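Local coordinates for translation initiation factor eif-2b-like protein (Chaetomium thermophilum, PDB 4ZEO) that forms the delta subunit of the heterodecameric guanine nucleotide exchange factor eIF2B and probably takes part in the initiation of translation, at residues D173-L178 with E263-A268; E360-N365 with V388-E393; T312-P317 with G343-K348. All blocks are in the same frame, centred on the assembly; numbering follows the deposited sequence.

Interaction 1 of 3, residues D173-L178 with E263-A268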
ATOM      1  N   ASP A 173      -2.070  -6.581   2.464  1.00 59.84           N
ATOM      2  CA  ASP A 173      -1.928  -5.359   1.681  1.00 59.35           C
ATOM      3  C   ASP A 173      -0.545  -5.226   1.038  1.00 55.41           C
ATOM      4  O   ASP A 173       0.434  -5.820   1.488  1.00 55.43           O
ATOM      5  CB  ASP A 173      -2.252  -4.139   2.536  1.00 62.59           C
ATOM      6  CG  ASP A 173      -1.334  -4.001   3.703  1.00 65.86           C
ATOM      7  OD1 ASP A 173      -1.265  -4.955   4.510  1.00 68.45           O
ATOM      8  OD2 ASP A 173      -0.676  -2.947   3.805  1.00 68.98           O
ATOM      9  N   SER A 174      -0.500  -4.455  -0.042  1.00 51.57           N
ATOM     10  CA  SER A 174       0.700  -4.275  -0.841  1.00 48.30           C
ATOM     11  C   SER A 174       1.843  -3.620  -0.061  1.00 46.62           C
ATOM     12  O   SER A 174       3.008  -3.949  -0.276  1.00 46.16           O
ATOM     13  CB  SER A 174       0.386  -3.444  -2.089  1.00 48.11           C
ATOM     14  OG  SER A 174      -0.232  -2.230  -1.731  1.00 51.69           O
ATOM     15  N   ILE A 175       1.512  -2.679   0.814  1.00 45.78           N
ATOM     16  CA  ILE A 175       2.518  -1.996   1.609  1.00 42.73           C
ATOM     17  C   ILE A 175       3.161  -2.915   2.655  1.00 45.60           C
ATOM     18  O   ILE A 175       4.387  -2.903   2.801  1.00 47.77           O
ATOM     19  CB  ILE A 175       1.913  -0.742   2.257  1.00 40.50           C
ATOM     20  CG1 ILE A 175       1.611   0.246   1.142  1.00 38.10           C
ATOM     21  CG2 ILE A 175       2.860  -0.081   3.212  1.00 40.72           C
ATOM     22  CD1 ILE A 175       2.796   0.510   0.257  1.00 33.75           C
ATOM     23  N   SER A 176       2.350  -3.721   3.348  1.00 45.52           N
ATOM     24  CA  SER A 176       2.863  -4.705   4.314  1.00 43.48           C
ATOM     25  C   SER A 176       3.712  -5.720   3.594  1.00 41.77           C
ATOM     26  O   SER A 176       4.762  -6.140   4.079  1.00 43.53           O
ATOM     27  CB  SER A 176       1.740  -5.470   5.012  1.00 44.82           C
ATOM     28  OG  SER A 176       1.024  -4.668   5.909  1.00 49.79           O
ATOM     29  N   ARG A 177       3.235  -6.130   2.428  1.00 39.13           N
ATOM     30  CA  ARG A 177       3.972  -7.096   1.645  1.00 38.50           C
ATOM     31  C   ARG A 177       5.325  -6.500   1.246  1.00 36.70           C
ATOM     32  O   ARG A 177       6.358  -7.162   1.387  1.00 38.35           O
ATOM     33  CB  ARG A 177       3.164  -7.527   0.419  1.00 38.04           C
ATOM     34  CG  ARG A 177       1.978  -8.409   0.748  1.00 40.32           C
ATOM     35  CD  ARG A 177       1.103  -8.590  -0.489  1.00 42.29           C
ATOM     36  NE  ARG A 177       1.814  -9.366  -1.500  1.00 42.32           N
ATOM     37  CZ  ARG A 177       1.420  -9.514  -2.760  1.00 43.84           C
ATOM     38  NH1 ARG A 177       0.304  -8.930  -3.189  1.00 45.10           N
ATOM     39  NH2 ARG A 177       2.154 -10.246  -3.591  1.00 43.10           N
ATOM     40  N   LEU A 178       5.323  -5.240   0.817  1.00 34.78           N
ATOM     41  CA  LEU A 178       6.552  -4.593   0.362  1.00 37.41           C
ATOM     42  C   LEU A 178       7.592  -4.480   1.497  1.00 42.03           C
ATOM     43  O   LEU A 178       8.762  -4.829   1.318  1.00 44.06           O
ATOM     44  CB  LEU A 178       6.249  -3.205  -0.234  1.00 36.40           C
ATOM     45  CG  LEU A 178       7.479  -2.351  -0.596  1.00 35.31           C
ATOM     46  CD1 LEU A 178       8.368  -3.035  -1.614  1.00 33.17           C
ATOM     47  CD2 LEU A 178       7.084  -0.978  -1.098  1.00 35.91           C
ATOM     48  N   GLU A 263      11.261   6.465   3.262  1.00 59.07           N
ATOM     49  CA  GLU A 263      10.644   7.448   2.395  1.00 59.51           C
ATOM     50  C   GLU A 263       9.359   6.959   1.687  1.00 51.48           C
ATOM     51  O   GLU A 263       8.394   7.715   1.572  1.00 51.32           O
ATOM     52  CB  GLU A 263      11.679   7.933   1.393  1.00 66.41           C
ATOM     53  CG  GLU A 263      11.153   8.381   0.074  1.00 72.99           C
ATOM     54  CD  GLU A 263      12.268   8.687  -0.908  1.00 82.72           C
ATOM     55  OE1 GLU A 263      12.508   7.866  -1.820  1.00 82.35           O
ATOM     56  OE2 GLU A 263      12.914   9.747  -0.748  1.00 92.49           O
ATOM     57  N   ARG A 264       9.317   5.707   1.249  1.00 43.47           N
ATOM     58  CA  ARG A 264       8.150   5.238   0.528  1.00 42.05           C
ATOM     59  C   ARG A 264       7.109   4.533   1.416  1.00 42.79           C
ATOM     60  O   ARG A 264       6.009   4.273   0.976  1.00 42.38           O
ATOM     61  CB  ARG A 264       8.553   4.286  -0.605  1.00 37.89           C
ATOM     62  CG  ARG A 264       9.758   4.672  -1.437  1.00 38.61           C
ATOM     63  CD  ARG A 264       9.658   6.029  -2.121  1.00 42.26           C
ATOM     64  NE  ARG A 264       8.695   6.004  -3.203  1.00 44.15           N
ATOM     65  CZ  ARG A 264       8.957   5.802  -4.491  1.00 45.51           C
ATOM     66  NH1 ARG A 264       7.937   5.803  -5.334  1.00 46.72           N
ATOM     67  NH2 ARG A 264      10.196   5.621  -4.951  1.00 44.60           N
ATOM     68  N   ILE A 265       7.455   4.204   2.650  1.00 40.01           N
ATOM     69  CA  ILE A 265       6.516   3.533   3.551  1.00 39.59           C
ATOM     70  C   ILE A 265       6.271   4.297   4.840  1.00 40.97           C
ATOM     71  O   ILE A 265       5.187   4.852   5.042  1.00 41.76           O
ATOM     72  CB  ILE A 265       6.988   2.125   3.917  1.00 41.29           C
ATOM     73  CG1 ILE A 265       7.141   1.291   2.645  1.00 40.58           C
ATOM     74  CG2 ILE A 265       6.016   1.475   4.926  1.00 40.12           C
ATOM     75  CD1 ILE A 265       7.631  -0.114   2.883  1.00 43.39           C
ATOM     76  N   THR A 266       7.290   4.370   5.685  1.00 42.80           N
ATOM     77  CA  THR A 266       7.135   4.943   7.022  1.00 44.13           C
ATOM     78  C   THR A 266       6.769   6.428   7.027  1.00 44.17           C
ATOM     79  O   THR A 266       5.746   6.810   7.559  1.00 44.76           O
ATOM     80  CB  THR A 266       8.419   4.713   7.817  1.00 45.10           C
ATOM     81  OG1 THR A 266       8.844   3.371   7.576  1.00 45.27           O
ATOM     82  CG2 THR A 266       8.183   4.894   9.297  1.00 46.00           C
ATOM     83  N   LEU A 267       7.581   7.257   6.397  1.00 45.76           N
ATOM     84  CA  LEU A 267       7.284   8.674   6.301  1.00 44.52           C
ATOM     85  C   LEU A 267       6.046   8.909   5.430  1.00 42.22           C
ATOM     86  O   LEU A 267       5.236   9.811   5.714  1.00 40.77           O
ATOM     87  CB  LEU A 267       8.492   9.417   5.732  1.00 46.68           C
ATOM     88  CG  LEU A 267       8.406  10.930   5.672  1.00 48.03           C
ATOM     89  CD1 LEU A 267       8.260  11.467   7.066  1.00 51.30           C
ATOM     90  CD2 LEU A 267       9.643  11.464   5.006  1.00 50.35           C
ATOM     91  N   ALA A 268       5.898   8.079   4.387  1.00 40.01           N
ATOM     92  CA  ALA A 268       4.784   8.228   3.444  1.00 38.31           C
ATOM     93  C   ALA A 268       3.438   8.149   4.158  1.00 38.91           C
ATOM     94  O   ALA A 268       2.547   8.963   3.888  1.00 38.79           O
ATOM     95  CB  ALA A 268       4.858   7.170   2.334  1.00 37.92           C
TER

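Interaction 2 of 3, residues E360-N365 with V388-E393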
ATOM      1  N   GLU A 360      -5.067  -1.004  -3.389  1.00 44.76           N
ATOM      2  CA  GLU A 360      -3.864  -1.809  -3.528  1.00 47.25           C
ATOM      3  C   GLU A 360      -2.894  -1.225  -4.563  1.00 46.34           C
ATOM      4  O   GLU A 360      -1.691  -1.396  -4.448  1.00 48.27           O
ATOM      5  CB  GLU A 360      -4.241  -3.227  -3.937  1.00 53.13           C
ATOM      6  CG  GLU A 360      -4.754  -4.103  -2.805  1.00 59.68           C
ATOM      7  CD  GLU A 360      -4.075  -3.887  -1.471  1.00 64.22           C
ATOM      8  OE1 GLU A 360      -4.665  -3.201  -0.607  1.00 62.81           O
ATOM      9  OE2 GLU A 360      -2.981  -4.444  -1.273  1.00 70.24           O
ATOM     10  N   ALA A 361      -3.423  -0.546  -5.578  1.00 43.67           N
ATOM     11  CA  ALA A 361      -2.580   0.006  -6.635  1.00 43.88           C
ATOM     12  C   ALA A 361      -3.300   1.050  -7.459  1.00 43.16           C
ATOM     13  O   ALA A 361      -4.535   1.143  -7.437  1.00 43.16           O
ATOM     14  CB  ALA A 361      -2.077  -1.104  -7.565  1.00 45.36           C
ATOM     15  N   ILE A 362      -2.520   1.822  -8.211  1.00 41.45           N
ATOM     16  CA  ILE A 362      -3.092   2.721  -9.201  1.00 41.01           C
ATOM     17  C   ILE A 362      -2.456   2.413 -10.540  1.00 43.28           C
ATOM     18  O   ILE A 362      -1.235   2.350 -10.669  1.00 45.56           O
ATOM     19  CB  ILE A 362      -2.903   4.181  -8.819  1.00 41.10           C
ATOM     20  CG1 ILE A 362      -3.646   4.436  -7.509  1.00 40.06           C
ATOM     21  CG2 ILE A 362      -3.410   5.074  -9.930  1.00 42.59           C
ATOM     22  CD1 ILE A 362      -3.781   5.829  -7.138  1.00 39.72           C
ATOM     23  N   PHE A 363      -3.298   2.157 -11.529  1.00 43.91           N
ATOM     24  CA  PHE A 363      -2.829   1.769 -12.848  1.00 45.05           C
ATOM     25  C   PHE A 363      -2.388   2.996 -13.624  1.00 46.28           C
ATOM     26  O   PHE A 363      -2.644   4.133 -13.219  1.00 45.29           O
ATOM     27  CB  PHE A 363      -3.935   1.026 -13.609  1.00 46.29           C
ATOM     28  CG  PHE A 363      -4.270  -0.320 -13.038  1.00 46.95           C
ATOM     29  CD1 PHE A 363      -3.428  -1.400 -13.232  1.00 49.42           C
ATOM     30  CD2 PHE A 363      -5.415  -0.499 -12.280  1.00 45.72           C
ATOM     31  CE1 PHE A 363      -3.733  -2.634 -12.701  1.00 49.74           C
ATOM     32  CE2 PHE A 363      -5.716  -1.720 -11.745  1.00 45.98           C
ATOM     33  CZ  PHE A 363      -4.875  -2.791 -11.956  1.00 48.51           C
ATOM     34  N   ALA A 364      -1.738   2.742 -14.753  1.00 49.62           N
ATOM     35  CA  ALA A 364      -1.225   3.777 -15.641  1.00 49.28           C
ATOM     36  C   ALA A 364      -2.341   4.680 -16.173  1.00 49.79           C
ATOM     37  O   ALA A 364      -2.128   5.866 -16.404  1.00 50.34           O
ATOM     38  CB  ALA A 364      -0.466   3.139 -16.780  1.00 49.47           C
ATOM     39  N   ASN A 365      -3.522   4.111 -16.393  1.00 50.18           N
ATOM     40  CA  ASN A 365      -4.693   4.884 -16.838  1.00 49.41           C
ATOM     41  C   ASN A 365      -5.364   5.680 -15.717  1.00 47.77           C
ATOM     42  O   ASN A 365      -6.381   6.325 -15.932  1.00 50.48           O
ATOM     43  CB  ASN A 365      -5.711   3.955 -17.520  1.00 49.41           C
ATOM     44  CG  ASN A 365      -6.467   3.081 -16.545  1.00 48.24           C
ATOM     45  OD1 ASN A 365      -6.088   2.926 -15.369  1.00 48.25           O
ATOM     46  ND2 ASN A 365      -7.522   2.468 -17.033  1.00 47.46           N
ATOM     47  N   VAL A 388     -14.493  12.453  -4.119  1.00 37.30           N
ATOM     48  CA  VAL A 388     -13.937  11.131  -3.890  1.00 34.60           C
ATOM     49  C   VAL A 388     -12.428  11.302  -3.841  1.00 34.32           C
ATOM     50  O   VAL A 388     -11.792  11.636  -4.840  1.00 37.05           O
ATOM     51  CB  VAL A 388     -14.376  10.104  -4.972  1.00 29.91           C
ATOM     52  CG1 VAL A 388     -13.681   8.736  -4.774  1.00 28.34           C
ATOM     53  CG2 VAL A 388     -15.889   9.935  -4.962  1.00 30.91           C
ATOM     54  N   ILE A 389     -11.874  11.120  -2.648  1.00 32.81           N
ATOM     55  CA  ILE A 389     -10.445  11.286  -2.409  1.00 29.88           C
ATOM     56  C   ILE A 389      -9.813   9.956  -2.172  1.00 30.63           C
ATOM     57  O   ILE A 389     -10.208   9.209  -1.257  1.00 31.98           O
ATOM     58  CB  ILE A 389     -10.163  12.197  -1.198  1.00 32.45           C
ATOM     59  CG1 ILE A 389     -10.934  13.509  -1.369  1.00 36.37           C
ATOM     60  CG2 ILE A 389      -8.672  12.491  -1.058  1.00 30.54           C
ATOM     61  CD1 ILE A 389     -10.556  14.571  -0.367  1.00 40.35           C
ATOM     62  N   VAL A 390      -8.817   9.659  -2.999  1.00 29.23           N
ATOM     63  CA  VAL A 390      -8.094   8.407  -2.883  1.00 30.71           C
ATOM     64  C   VAL A 390      -6.728   8.669  -2.274  1.00 34.20           C
ATOM     65  O   VAL A 390      -6.012   9.576  -2.704  1.00 35.70           O
ATOM     66  CB  VAL A 390      -7.935   7.712  -4.243  1.00 30.66           C
ATOM     67  CG1 VAL A 390      -6.942   6.539  -4.141  1.00 29.75           C
ATOM     68  CG2 VAL A 390      -9.291   7.269  -4.776  1.00 28.38           C
ATOM     69  N   LEU A 391      -6.394   7.882  -1.256  1.00 35.38           N
ATOM     70  CA  LEU A 391      -5.116   7.977  -0.532  1.00 32.77           C
ATOM     71  C   LEU A 391      -4.211   6.821  -0.919  1.00 34.48           C
ATOM     72  O   LEU A 391      -4.597   5.651  -0.799  1.00 33.21           O
ATOM     73  CB  LEU A 391      -5.343   7.960   0.967  1.00 31.91           C
ATOM     74  CG  LEU A 391      -6.409   8.916   1.514  1.00 32.58           C
ATOM     75  CD1 LEU A 391      -6.615   8.724   3.027  1.00 31.67           C
ATOM     76  CD2 LEU A 391      -6.029  10.361   1.188  1.00 33.88           C
ATOM     77  N   CYS A 392      -3.020   7.135  -1.419  1.00 34.68           N
ATOM     78  CA  CYS A 392      -2.141   6.080  -1.900  1.00 34.59           C
ATOM     79  C   CYS A 392      -0.663   6.509  -1.984  1.00 35.58           C
ATOM     80  O   CYS A 392      -0.348   7.615  -2.423  1.00 37.07           O
ATOM     81  CB  CYS A 392      -2.666   5.618  -3.276  1.00 34.59           C
ATOM     82  SG  CYS A 392      -1.949   4.132  -3.958  1.00 39.69           S
ATOM     83  N   GLU A 393       0.233   5.595  -1.635  1.00 34.85           N
ATOM     84  CA  GLU A 393       1.672   5.851  -1.704  1.00 34.21           C
ATOM     85  C   GLU A 393       2.096   5.780  -3.167  1.00 36.10           C
ATOM     86  O   GLU A 393       1.554   4.988  -3.928  1.00 38.04           O
ATOM     87  CB  GLU A 393       2.456   4.827  -0.857  1.00 31.79           C
ATOM     88  CG  GLU A 393       2.087   4.830   0.619  1.00 34.28           C
ATOM     89  CD  GLU A 393       0.909   3.892   0.988  1.00 44.45           C
ATOM     90  OE1 GLU A 393       0.113   3.479   0.097  1.00 43.51           O
ATOM     91  OE2 GLU A 393       0.789   3.561   2.188  1.00 43.90           O
TER

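Interaction 3 of 3, residues T312-P317 with G343-K348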
ATOM      1  N   THR A 312     -19.175   7.614   8.145  1.00 38.56           N
ATOM      2  CA  THR A 312     -20.019   6.525   7.717  1.00 40.45           C
ATOM      3  C   THR A 312     -19.108   5.449   7.179  1.00 39.54           C
ATOM      4  O   THR A 312     -18.298   5.694   6.295  1.00 37.18           O
ATOM      5  CB  THR A 312     -21.051   6.963   6.639  1.00 44.32           C
ATOM      6  OG1 THR A 312     -22.021   7.831   7.232  1.00 46.86           O
ATOM      7  CG2 THR A 312     -21.776   5.751   6.046  1.00 44.41           C
ATOM      8  N   VAL A 313     -19.212   4.258   7.752  1.00 41.87           N
ATOM      9  CA  VAL A 313     -18.407   3.139   7.297  1.00 40.33           C
ATOM     10  C   VAL A 313     -19.279   2.105   6.623  1.00 41.01           C
ATOM     11  O   VAL A 313     -20.182   1.534   7.233  1.00 42.59           O
ATOM     12  CB  VAL A 313     -17.618   2.494   8.454  1.00 41.50           C
ATOM     13  CG1 VAL A 313     -16.755   1.360   7.928  1.00 43.05           C
ATOM     14  CG2 VAL A 313     -16.744   3.540   9.130  1.00 39.38           C
ATOM     15  N   LEU A 314     -18.994   1.882   5.349  1.00 40.60           N
ATOM     16  CA  LEU A 314     -19.728   0.928   4.542  1.00 42.63           C
ATOM     17  C   LEU A 314     -18.886  -0.341   4.472  1.00 46.33           C
ATOM     18  O   LEU A 314     -17.667  -0.269   4.664  1.00 45.72           O
ATOM     19  CB  LEU A 314     -19.988   1.506   3.151  1.00 40.77           C
ATOM     20  CG  LEU A 314     -20.778   2.821   3.034  1.00 39.85           C
ATOM     21  CD1 LEU A 314     -20.670   3.395   1.630  1.00 39.47           C
ATOM     22  CD2 LEU A 314     -22.224   2.609   3.366  1.00 41.44           C
ATOM     23  N   ASP A 315     -19.497  -1.507   4.247  1.00 47.37           N
ATOM     24  CA  ASP A 315     -18.689  -2.719   4.245  1.00 51.03           C
ATOM     25  C   ASP A 315     -19.075  -3.727   3.185  1.00 54.77           C
ATOM     26  O   ASP A 315     -20.096  -3.588   2.508  1.00 59.07           O
ATOM     27  CB  ASP A 315     -18.748  -3.413   5.609  1.00 54.65           C
ATOM     28  CG  ASP A 315     -17.366  -3.886   6.091  1.00 54.15           C
ATOM     29  OD1 ASP A 315     -17.264  -4.226   7.284  1.00 56.77           O
ATOM     30  OD2 ASP A 315     -16.399  -3.940   5.286  1.00 50.18           O
ATOM     31  N   ASP A 316     -18.208  -4.723   3.030  1.00 55.02           N
ATOM     32  CA  ASP A 316     -18.481  -5.923   2.257  1.00 55.07           C
ATOM     33  C   ASP A 316     -19.009  -6.942   3.267  1.00 58.91           C
ATOM     34  O   ASP A 316     -18.306  -7.271   4.220  1.00 60.26           O
ATOM     35  CB  ASP A 316     -17.198  -6.411   1.565  1.00 56.08           C
ATOM     36  CG  ASP A 316     -17.408  -7.633   0.672  1.00 60.66           C
ATOM     37  OD1 ASP A 316     -18.294  -8.472   0.931  1.00 66.84           O
ATOM     38  OD2 ASP A 316     -16.633  -7.777  -0.287  1.00 59.88           O
ATOM     39  N   PRO A 317     -20.226  -7.472   3.047  1.00 58.51           N
ATOM     40  CA  PRO A 317     -20.882  -8.392   3.981  1.00 61.75           C
ATOM     41  C   PRO A 317     -20.077  -9.670   4.199  1.00 62.47           C
ATOM     42  O   PRO A 317     -20.244 -10.335   5.218  1.00 64.73           O
ATOM     43  CB  PRO A 317     -22.227  -8.675   3.301  1.00 63.04           C
ATOM     44  CG  PRO A 317     -21.950  -8.469   1.857  1.00 53.30           C
ATOM     45  CD  PRO A 317     -21.060  -7.260   1.852  1.00 59.78           C
ATOM     46  N   GLY A 343     -26.165  -1.790   0.645  1.00 57.03           N
ATOM     47  CA  GLY A 343     -27.583  -1.583   0.412  1.00 58.88           C
ATOM     48  C   GLY A 343     -27.964  -0.131   0.641  1.00 59.46           C
ATOM     49  O   GLY A 343     -27.471   0.500   1.576  1.00 58.22           O
ATOM     50  N   GLY A 344     -28.836   0.400  -0.216  1.00 61.43           N
ATOM     51  CA  GLY A 344     -29.289   1.778  -0.115  1.00 60.83           C
ATOM     52  C   GLY A 344     -28.136   2.758  -0.245  1.00 58.47           C
ATOM     53  O   GLY A 344     -28.060   3.760   0.478  1.00 57.42           O
ATOM     54  N   LEU A 345     -27.248   2.483  -1.190  1.00 57.60           N
ATOM     55  CA  LEU A 345     -26.022   3.257  -1.357  1.00 53.81           C
ATOM     56  C   LEU A 345     -26.208   4.753  -1.615  1.00 55.44           C
ATOM     57  O   LEU A 345     -25.517   5.574  -1.017  1.00 53.61           O
ATOM     58  CB  LEU A 345     -25.230   2.653  -2.510  1.00 48.90           C
ATOM     59  CG  LEU A 345     -23.755   2.965  -2.653  1.00 44.50           C
ATOM     60  CD1 LEU A 345     -23.028   2.783  -1.375  1.00 43.71           C
ATOM     61  CD2 LEU A 345     -23.211   2.067  -3.714  1.00 44.15           C
ATOM     62  N   ARG A 346     -27.180   5.103  -2.456  1.00 60.44           N
ATOM     63  CA  ARG A 346     -27.422   6.502  -2.780  1.00 65.07           C
ATOM     64  C   ARG A 346     -27.787   7.311  -1.523  1.00 64.94           C
ATOM     65  O   ARG A 346     -27.395   8.484  -1.387  1.00 63.93           O
ATOM     66  CB  ARG A 346     -28.497   6.646  -3.852  1.00 72.62           C
ATOM     67  CG  ARG A 346     -29.285   7.917  -3.745  1.00 79.30           C
ATOM     68  CD  ARG A 346     -30.144   8.154  -4.980  1.00 87.03           C
ATOM     69  NE  ARG A 346     -29.996   9.547  -5.391  1.00 91.83           N
ATOM     70  CZ  ARG A 346     -30.328  10.046  -6.578  1.00 97.99           C
ATOM     71  NH1 ARG A 346     -30.881   9.285  -7.509  1.00 99.57           N
ATOM     72  NH2 ARG A 346     -30.126  11.332  -6.819  1.00101.76           N
ATOM     73  N   SER A 347     -28.548   6.691  -0.627  1.00 65.58           N
ATOM     74  CA  SER A 347     -28.861   7.262   0.681  1.00 67.90           C
ATOM     75  C   SER A 347     -27.584   7.566   1.498  1.00 67.85           C
ATOM     76  O   SER A 347     -27.463   8.621   2.118  1.00 71.10           O
ATOM     77  CB  SER A 347     -29.753   6.301   1.458  1.00 71.10           C
ATOM     78  OG  SER A 347     -30.930   6.008   0.724  1.00 74.35           O
ATOM     79  N   LYS A 348     -26.667   6.604   1.533  1.00 63.88           N
ATOM     80  CA  LYS A 348     -25.466   6.651   2.374  1.00 62.16           C
ATOM     81  C   LYS A 348     -24.444   7.712   1.934  1.00 58.34           C
ATOM     82  O   LYS A 348     -23.595   8.123   2.733  1.00 56.84           O
ATOM     83  CB  LYS A 348     -24.788   5.275   2.411  1.00 62.19           C
ATOM     84  CG  LYS A 348     -25.718   4.135   2.779  1.00 64.11           C
ATOM     85  CD  LYS A 348     -26.456   4.355   4.064  1.00 66.75           C
ATOM     86  CE  LYS A 348     -27.203   3.084   4.470  1.00 69.49           C
ATOM     87  NZ  LYS A 348     -26.644   1.875   3.805  1.00 69.81           N
TER
HETATM   88  O   HOH W   1     -23.552   8.926   5.499  1.00 56.48           O

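Interaction 1 of 3, residues D173-L178 with E263-A268
Ile175 and Ile265 mark the nearest approach of two helices, with 7.1 Å between their CA atoms. Segment 173-178 is the start of helix 174-191. Segment 263-268 lies within the long helix 246-277, where a wider pi-type turn spans 263-266. No hydrogen bond joins the segments, and the contact is apolar and buried. Ile265 carries one side of it with both of its branches. Ile265 CG2 meets Ile175 CG2 at 3.9 Å, and the two side chains run past each other in opposite directions. The other branch is extended (chi2 179°), which carries Ile265 CD1 out to 4.1 Å from Leu178 CD2. The start of the first helix is fixed by Asp173 at the N-cap. Ser176 N donates to Asp173 OD2 at 3.2 Å from above the carboxylate plane. Ser176 OG donates to Asp173 OD1 at 2.7 Å, on the syn side and close to that plane. The two bonds hold the carboxylate by both oxygens. Leu178 also touches Ala225 and Ala229 of helix 224-239. This is helix-to-helix packing in the N-terminal helical region characteristic of the eIF2B alpha, beta and delta subunits.

Interaction 2 of 3, residues E360-N365 with V388-E393
Ile362 and Cys392 face each other across two backbones that share no hydrogen bond, with their CA atoms 8.1 Å apart. Segment 360-365 contains the short strand 361-362 of a small antiparallel sheet. Segment 388-393 holds most of strand 387-391 of the large parallel sheet and the two residues that follow it. The contact therefore joins the sheets through side chains alone. Ile362 is the single residue of its segment that makes it. Its CG1 branch lies anti to the carbonyl carbon and is nearly extended (chi2 -169°), so CD1 is carried forward toward the other backbone. There Ile362 CG1 lies 3.9 Å from Cys392 SG, and Ile362 CD1 lies 4.0 Å from both SG and CB of Cys392. The sulfur is anti to the backbone N of Cys392 (chi1 -169°) and lies alongside the end of the isoleucine. Val390, two residues earlier, points to the same side. Val390 CG1 approaches Ile362 CD1 more loosely, at 4.4 Å. Glu393 makes a salt bridge with Arg293 through OE2. On the other side of the contact, Glu360 and Ala361 both face His369 and form a classic beta bulge. The backbone of Ile362 is hydrogen-bonded to Asn396 and Asp398. All three touching residues are buried, and the interaction between them is apolar. Strand 387-391 is the fifth in a parallel sheet of order 3-2-1-4-5-6, as in a Rossmann-type fold. The arrangement is that of a small antiparallel sheet packed beside the C-terminal end of a Rossmann-like strand.

Interaction 3 of 3, residues T312-P317 with G343-K348
Leu314 and Lys348 each place CG anti to the carbonyl carbon, and Lys348 then bends at chi2 (-54°) and again at chi4. The bends fold the lysine chain back toward the beginning of its own helix, while its first methylenes face Leu314. Leu314 CD2 rests 3.8 Å from Lys348 CB and 3.9 Å from Lys348 CG, the two side chains meeting at a slant. The other methyl, Leu314 CD1, meets CD1 of Leu345 at 3.9 Å. Those two leucines cross at about a right angle. Leu314 is thus the buried centre of the contact, with one methyl for each partner. Segment 312-317 contains the end of strand 310-314 in the Rossmann-like parallel sheet. The short helix 345-348 lies on the crossover from edge strand 336-338 to strand 354-358, and it packs over strand 310-314. Helix 374-384 lies close by, with Val377 against Leu314 and Ala380 against Leu345. The folded lysine serves a second purpose. Lys348 NZ donates to Gly343 O at 2.7 Å, approaching almost straight in line with the carbonyl (C=O...N angle 174°). Gly343 directly precedes the N-cap residue Gly344, so the lysine ties the end of this one-turn helix back to its start. Ser339 OG is a further, weak partner of NZ. With an alanine here in place of Lys348, Gly343 O would probably be left without its ammonium donor, and Leu314 CD2 would keep only the CB contact and lose that to CG. The polar link across the contact goes through one water. The water lies 2.6 Å from Thr312 OG1 and donates to Lys348 O at 2.9 Å.

Interactions 1 and 2 adjoin, with centres 14 Å apart. Ser174 N lies 2.8 Å from Glu360 OE2, a probable hydrogen bond from the start of helix 174-191 to the bulged residue. Ile175 CG1 packs 3.6 Å from Glu393 OE2. These touches between the two contacts are where the helical region meets the Rossmann-like one. Interaction 3 stands apart. Its centre is about 21 Å from that of interaction 2 and about 28 Å from that of interaction 1. Its nearest atoms are about 10 Å and 14 Å from theirs. Interactions 2 and 3 are still related, because strands 387-391 and 310-314 belong to the same parallel sheet.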